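Long-range contact in signal recognition particle 54 kDa protein (PDB 7EPK), which belongs to the SRP54 family of signal recognition particle GTPases, joining a helical bundle, a P-loop GTPase domain and a signal-peptide-binding domain: residues E33-L45 against G248-A260. Numbering follows the deposited sequence.
Sequences ELIKADVNVKLVL and GTARGGGALTAAA
Ala37 to Asn40, the turn between helices 19-36 and 41-57 of the N-terminal helical bundle, docks on the glycine-rich loop Arg251-Gly254 and the following helix of the GTPase domain, a mixed interdomain contact, polar around Ala37 O and apolar where Val39 and Leu43 meet Leu256. Ala37 O is the shared acceptor: Arg251 NE donates to it at 3.2 Å, from above the carbonyl plane, and Gly253 N adds a weak bond. The Arg251 chain, bent at chi2 and chi3, lays one guanidinium face over Asp38 CB, 3.5 Å from NE. The Asp38 carboxylate, turned 61° from the guanidinium plane, makes no salt bridge with Arg251; a water weakly links OD1 to Arg251 NH1. The CA atoms of Gly253 and Val39, 3.6 Å apart, are the nearest such pair between the segments, an approach that Gly253 allows by having no side chain. Thr257 OG1 lies 3.1 Å from Val39 O and 3.0 Å from Gly254 O, with one proton for both. Val39 CG1, anti to its own N (chi1 -179°), reaches Leu256 CD1 at 4.0 Å, and Phe82 also touches Leu256. Such packing of the helical bundle against the GTPase domain is characteristic of the NG unit of SRP GTPases.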
ATOM      1  N   GLU A  33      14.681 -17.896   0.231  1.00 65.27           N
ATOM      2  CA  GLU A  33      14.833 -16.647  -0.550  1.00 63.81           C
ATOM      3  C   GLU A  33      14.927 -15.474   0.429  1.00 66.19           C
ATOM      4  O   GLU A  33      15.754 -14.581   0.173  1.00 70.37           O
ATOM      5  CB  GLU A  33      13.690 -16.458  -1.551  1.00 62.07           C
ATOM      6  CG  GLU A  33      14.166 -16.155  -2.957  1.00 63.04           C
ATOM      7  CD  GLU A  33      15.110 -17.210  -3.480  1.00 64.05           C
ATOM      8  OE1 GLU A  33      16.059 -16.873  -4.195  1.00 72.21           O
ATOM      9  OE2 GLU A  33      14.915 -18.365  -3.117  1.00 84.24           O
ATOM     10  N   LEU A  34      14.128 -15.480   1.501  1.00 63.38           N
ATOM     11  CA  LEU A  34      14.132 -14.371   2.492  1.00 61.96           C
ATOM     12  C   LEU A  34      15.490 -14.394   3.198  1.00 67.35           C
ATOM     13  O   LEU A  34      16.201 -13.375   3.130  1.00 74.55           O
ATOM     14  CB  LEU A  34      12.938 -14.492   3.446  1.00 58.13           C
ATOM     15  CG  LEU A  34      11.567 -14.269   2.789  1.00 60.71           C
ATOM     16  CD1 LEU A  34      10.432 -14.337   3.801  1.00 58.59           C
ATOM     17  CD2 LEU A  34      11.502 -12.948   2.033  1.00 59.91           C
ATOM     18  N   ILE A  35      15.902 -15.543   3.729  1.00 71.41           N
ATOM     19  CA  ILE A  35      17.223 -15.704   4.409  1.00 67.78           C
ATOM     20  C   ILE A  35      18.352 -15.170   3.514  1.00 72.50           C
ATOM     21  O   ILE A  35      19.145 -14.376   4.028  1.00 76.26           O
ATOM     22  CB  ILE A  35      17.459 -17.162   4.810  1.00 67.14           C
ATOM     23  CG1 ILE A  35      16.441 -17.639   5.854  1.00 75.50           C
ATOM     24  CG2 ILE A  35      18.889 -17.355   5.276  1.00 72.78           C
ATOM     25  CD1 ILE A  35      16.306 -16.765   7.085  1.00 72.86           C
ATOM     26  N   LYS A  36      18.428 -15.573   2.240  1.00 73.96           N
ATOM     27  CA  LYS A  36      19.449 -15.080   1.269  1.00 78.82           C
ATOM     28  C   LYS A  36      19.464 -13.546   1.243  1.00 76.15           C
ATOM     29  O   LYS A  36      20.530 -12.986   0.955  1.00 75.72           O
ATOM     30  CB  LYS A  36      19.169 -15.566  -0.156  1.00 90.90           C
ATOM     31  CG  LYS A  36      19.593 -16.989  -0.473  1.00 98.68           C
ATOM     32  CD  LYS A  36      19.440 -17.321  -1.941  1.00108.97           C
ATOM     33  CE  LYS A  36      19.739 -18.776  -2.232  1.00122.90           C
ATOM     34  NZ  LYS A  36      19.512 -19.103  -3.659  1.00135.48           N
ATOM     35  N   ALA A  37      18.315 -12.901   1.475  1.00 74.62           N
ATOM     36  CA  ALA A  37      18.165 -11.430   1.624  1.00 79.81           C
ATOM     37  C   ALA A  37      18.261 -11.029   3.115  1.00 83.66           C
ATOM     38  O   ALA A  37      17.933  -9.871   3.454  1.00 69.28           O
ATOM     39  CB  ALA A  37      16.866 -10.987   0.991  1.00 71.04           C
ATOM     40  N   ASP A  38      18.720 -11.959   3.967  1.00 92.41           N
ATOM     41  CA  ASP A  38      19.089 -11.780   5.402  1.00 89.85           C
ATOM     42  C   ASP A  38      17.806 -11.741   6.237  1.00 88.33           C
ATOM     43  O   ASP A  38      17.505 -12.725   6.953  1.00 80.98           O
ATOM     44  CB  ASP A  38      20.002 -10.561   5.610  1.00 84.97           C
ATOM     45  CG  ASP A  38      21.342 -10.920   6.240  1.00 79.32           C
ATOM     46  OD1 ASP A  38      22.341 -11.037   5.481  1.00 77.10           O
ATOM     47  OD2 ASP A  38      21.373 -11.099   7.479  1.00 65.66           O
ATOM     48  N   VAL A  39      17.077 -10.637   6.135  1.00 86.45           N
ATOM     49  CA  VAL A  39      15.752 -10.448   6.792  1.00 88.74           C
ATOM     50  C   VAL A  39      15.895 -10.693   8.294  1.00 99.84           C
ATOM     51  O   VAL A  39      15.947  -9.679   9.038  1.00121.25           O
ATOM     52  CB  VAL A  39      14.658 -11.321   6.161  1.00 67.68           C
ATOM     53  CG1 VAL A  39      13.317 -11.095   6.828  1.00 65.16           C
ATOM     54  CG2 VAL A  39      14.538 -11.026   4.678  1.00 68.30           C
ATOM     55  N   ASN A  40      15.936 -11.958   8.726  1.00 81.54           N
ATOM     56  CA  ASN A  40      16.044 -12.318  10.162  1.00 87.87           C
ATOM     57  C   ASN A  40      15.234 -13.591  10.370  1.00 83.10           C
ATOM     58  O   ASN A  40      14.006 -13.528  10.250  1.00 82.43           O
ATOM     59  CB  ASN A  40      15.569 -11.200  11.105  1.00 90.64           C
ATOM     60  CG  ASN A  40      16.039 -11.351  12.539  1.00103.64           C
ATOM     61  OD1 ASN A  40      16.183 -12.461  13.058  1.00 96.56           O
ATOM     62  ND2 ASN A  40      16.264 -10.224  13.199  1.00117.25           N
ATOM     63  N   VAL A  41      15.921 -14.692  10.658  1.00 82.03           N
ATOM     64  CA  VAL A  41      15.304 -16.026  10.895  1.00 80.18           C
ATOM     65  C   VAL A  41      14.005 -15.825  11.681  1.00 79.72           C
ATOM     66  O   VAL A  41      12.989 -16.348  11.210  1.00 93.14           O
ATOM     67  CB  VAL A  41      16.270 -17.013  11.579  1.00 76.73           C
ATOM     68  CG1 VAL A  41      17.364 -16.309  12.364  1.00 83.82           C
ATOM     69  CG2 VAL A  41      15.538 -18.012  12.461  1.00 81.37           C
ATOM     70  N   LYS A  42      14.021 -15.088  12.797  1.00 73.56           N
ATOM     71  CA  LYS A  42      12.820 -14.901  13.666  1.00 82.53           C
ATOM     72  C   LYS A  42      11.698 -14.234  12.853  1.00 76.50           C
ATOM     73  O   LYS A  42      10.512 -14.615  13.021  1.00 72.39           O
ATOM     74  CB  LYS A  42      13.133 -14.108  14.947  1.00 91.50           C
ATOM     75  CG  LYS A  42      13.546 -12.646  14.775  1.00 95.25           C
ATOM     76  CD  LYS A  42      13.905 -11.933  16.083  1.00101.98           C
ATOM     77  CE  LYS A  42      12.971 -10.798  16.454  1.00 98.17           C
ATOM     78  NZ  LYS A  42      11.603 -11.287  16.743  1.00100.04           N
ATOM     79  N   LEU A  43      12.046 -13.266  12.005  1.00 72.26           N
ATOM     80  CA  LEU A  43      11.052 -12.530  11.178  1.00 68.35           C
ATOM     81  C   LEU A  43      10.552 -13.461  10.063  1.00 65.84           C
ATOM     82  O   LEU A  43       9.385 -13.322   9.668  1.00 67.16           O
ATOM     83  CB  LEU A  43      11.661 -11.220  10.655  1.00 67.08           C
ATOM     84  CG  LEU A  43      11.211  -9.947  11.388  1.00 68.44           C
ATOM     85  CD1 LEU A  43      11.706  -9.888  12.828  1.00 69.49           C
ATOM     86  CD2 LEU A  43      11.675  -8.712  10.651  1.00 69.15           C
ATOM     87  N   VAL A  44      11.375 -14.422   9.636  1.00 64.89           N
ATOM     88  CA  VAL A  44      11.036 -15.425   8.583  1.00 63.34           C
ATOM     89  C   VAL A  44      10.167 -16.544   9.175  1.00 61.83           C
ATOM     90  O   VAL A  44       9.331 -17.063   8.452  1.00 68.54           O
ATOM     91  CB  VAL A  44      12.303 -15.985   7.912  1.00 62.51           C
ATOM     92  CG1 VAL A  44      12.030 -17.315   7.227  1.00 68.67           C
ATOM     93  CG2 VAL A  44      12.893 -14.993   6.926  1.00 58.16           C
ATOM     94  N   LEU A  45      10.373 -16.949  10.424  1.00 63.49           N
ATOM     95  CA  LEU A  45       9.576 -18.048  11.039  1.00 67.76           C
ATOM     96  C   LEU A  45       8.221 -17.472  11.475  1.00 67.38           C
ATOM     97  O   LEU A  45       7.253 -18.230  11.592  1.00 78.77           O
ATOM     98  CB  LEU A  45      10.357 -18.702  12.193  1.00 68.61           C
ATOM     99  CG  LEU A  45      11.126 -20.001  11.871  1.00 77.57           C
ATOM    100  CD1 LEU A  45      11.811 -20.004  10.497  1.00 69.32           C
ATOM    101  CD2 LEU A  45      12.171 -20.294  12.949  1.00 85.91           C
ATOM    102  N   GLY A 248      22.208  -3.154  -8.303  1.00152.06           N
ATOM    103  CA  GLY A 248      23.067  -4.315  -8.598  1.00148.36           C
ATOM    104  C   GLY A 248      22.731  -5.486  -7.691  1.00148.63           C
ATOM    105  O   GLY A 248      21.525  -5.766  -7.493  1.00138.59           O
ATOM    106  N   THR A 249      23.770  -6.154  -7.187  1.00151.61           N
ATOM    107  CA  THR A 249      23.740  -7.085  -6.024  1.00149.71           C
ATOM    108  C   THR A 249      22.964  -6.437  -4.864  1.00156.53           C
ATOM    109  O   THR A 249      23.536  -5.546  -4.207  1.00164.26           O
ATOM    110  CB  THR A 249      25.169  -7.487  -5.617  1.00138.42           C
ATOM    111  OG1 THR A 249      25.167  -7.860  -4.239  1.00125.96           O
ATOM    112  CG2 THR A 249      26.203  -6.398  -5.826  1.00127.76           C
ATOM    113  N   ALA A 250      21.719  -6.875  -4.621  1.00147.07           N
ATOM    114  CA  ALA A 250      20.780  -6.276  -3.640  1.00137.21           C
ATOM    115  C   ALA A 250      20.800  -7.072  -2.326  1.00133.32           C
ATOM    116  O   ALA A 250      21.444  -8.148  -2.279  1.00113.91           O
ATOM    117  CB  ALA A 250      19.393  -6.214  -4.236  1.00130.18           C
ATOM    118  N   ARG A 251      20.142  -6.523  -1.294  1.00128.09           N
ATOM    119  CA  ARG A 251      19.922  -7.132   0.050  1.00124.25           C
ATOM    120  C   ARG A 251      18.603  -6.552   0.608  1.00114.77           C
ATOM    121  O   ARG A 251      17.550  -6.789  -0.023  1.00112.39           O
ATOM    122  CB  ARG A 251      21.177  -6.909   0.910  1.00133.42           C
ATOM    123  CG  ARG A 251      21.925  -8.164   1.362  1.00131.00           C
ATOM    124  CD  ARG A 251      21.291  -8.883   2.545  1.00126.53           C
ATOM    125  NE  ARG A 251      20.477  -7.956   3.320  1.00128.78           N
ATOM    126  CZ  ARG A 251      20.955  -6.973   4.076  1.00130.26           C
ATOM    127  NH1 ARG A 251      22.260  -6.789   4.194  1.00147.54           N
ATOM    128  NH2 ARG A 251      20.120  -6.163   4.698  1.00118.74           N
ATOM    129  N   GLY A 252      18.625  -5.830   1.735  1.00 96.18           N
ATOM    130  CA  GLY A 252      17.479  -5.034   2.207  1.00 81.33           C
ATOM    131  C   GLY A 252      16.798  -5.636   3.416  1.00 78.05           C
ATOM    132  O   GLY A 252      16.266  -4.864   4.215  1.00 91.24           O
ATOM    133  N   GLY A 253      16.795  -6.957   3.567  1.00 69.20           N
ATOM    134  CA  GLY A 253      16.049  -7.615   4.656  1.00 68.94           C
ATOM    135  C   GLY A 253      16.410  -7.082   6.036  1.00 73.38           C
ATOM    136  O   GLY A 253      15.605  -7.273   6.982  1.00 69.97           O
ATOM    137  N   GLY A 254      17.579  -6.446   6.168  1.00 76.51           N
ATOM    138  CA  GLY A 254      18.047  -5.792   7.409  1.00 77.77           C
ATOM    139  C   GLY A 254      17.279  -4.513   7.698  1.00 74.43           C
ATOM    140  O   GLY A 254      17.040  -4.196   8.879  1.00 79.73           O
ATOM    141  N   ALA A 255      16.905  -3.784   6.656  1.00 69.53           N
ATOM    142  CA  ALA A 255      15.964  -2.649   6.754  1.00 75.53           C
ATOM    143  C   ALA A 255      14.880  -2.983   7.788  1.00 83.83           C
ATOM    144  O   ALA A 255      14.762  -2.244   8.800  1.00 85.07           O
ATOM    145  CB  ALA A 255      15.361  -2.371   5.397  1.00 79.04           C
ATOM    146  N   LEU A 256      14.119  -4.065   7.561  1.00 84.12           N
ATOM    147  CA  LEU A 256      12.857  -4.321   8.313  1.00 86.20           C
ATOM    148  C   LEU A 256      13.155  -4.956   9.685  1.00 78.81           C
ATOM    149  O   LEU A 256      12.189  -5.255  10.420  1.00 72.36           O
ATOM    150  CB  LEU A 256      11.895  -5.148   7.457  1.00 78.64           C
ATOM    151  CG  LEU A 256      12.432  -6.472   6.949  1.00 76.89           C
ATOM    152  CD1 LEU A 256      12.841  -7.349   8.114  1.00 79.36           C
ATOM    153  CD2 LEU A 256      11.388  -7.155   6.090  1.00 77.82           C
ATOM    154  N   THR A 257      14.439  -5.126  10.025  1.00 73.51           N
ATOM    155  CA  THR A 257      14.913  -5.420  11.404  1.00 77.59           C
ATOM    156  C   THR A 257      14.974  -4.101  12.180  1.00 79.31           C
ATOM    157  O   THR A 257      14.412  -4.046  13.296  1.00 72.94           O
ATOM    158  CB  THR A 257      16.263  -6.153  11.427  1.00 77.21           C
ATOM    159  OG1 THR A 257      16.501  -6.830  10.188  1.00 75.29           O
ATOM    160  CG2 THR A 257      16.335  -7.162  12.554  1.00 85.16           C
ATOM    161  N   ALA A 258      15.618  -3.080  11.600  1.00 81.76           N
ATOM    162  CA  ALA A 258      15.733  -1.710  12.166  1.00 83.03           C
ATOM    163  C   ALA A 258      14.335  -1.082  12.257  1.00 79.86           C
ATOM    164  O   ALA A 258      14.031  -0.414  13.286  1.00 69.25           O
ATOM    165  CB  ALA A 258      16.674  -0.864  11.336  1.00 80.22           C
ATOM    166  N   ALA A 259      13.506  -1.319  11.230  1.00 74.21           N
ATOM    167  CA  ALA A 259      12.072  -0.956  11.208  1.00 68.52           C
ATOM    168  C   ALA A 259      11.415  -1.418  12.508  1.00 71.49           C
ATOM    169  O   ALA A 259      10.773  -0.588  13.199  1.00 65.42           O
ATOM    170  CB  ALA A 259      11.422  -1.603  10.026  1.00 69.92           C
ATOM    171  N   ALA A 260      11.608  -2.700  12.837  1.00 75.81           N
ATOM    172  CA  ALA A 260      11.055  -3.365  14.041  1.00 75.82           C
ATOM    173  C   ALA A 260      11.559  -2.673  15.318  1.00 65.32           C
ATOM    174  O   ALA A 260      10.718  -2.346  16.166  1.00 58.15           O
ATOM    175  CB  ALA A 260      11.400  -4.838  14.013  1.00 78.24           C
TER
HETATM  176  O   HOH W   1      24.488  -8.449   4.778  1.00 66.84           O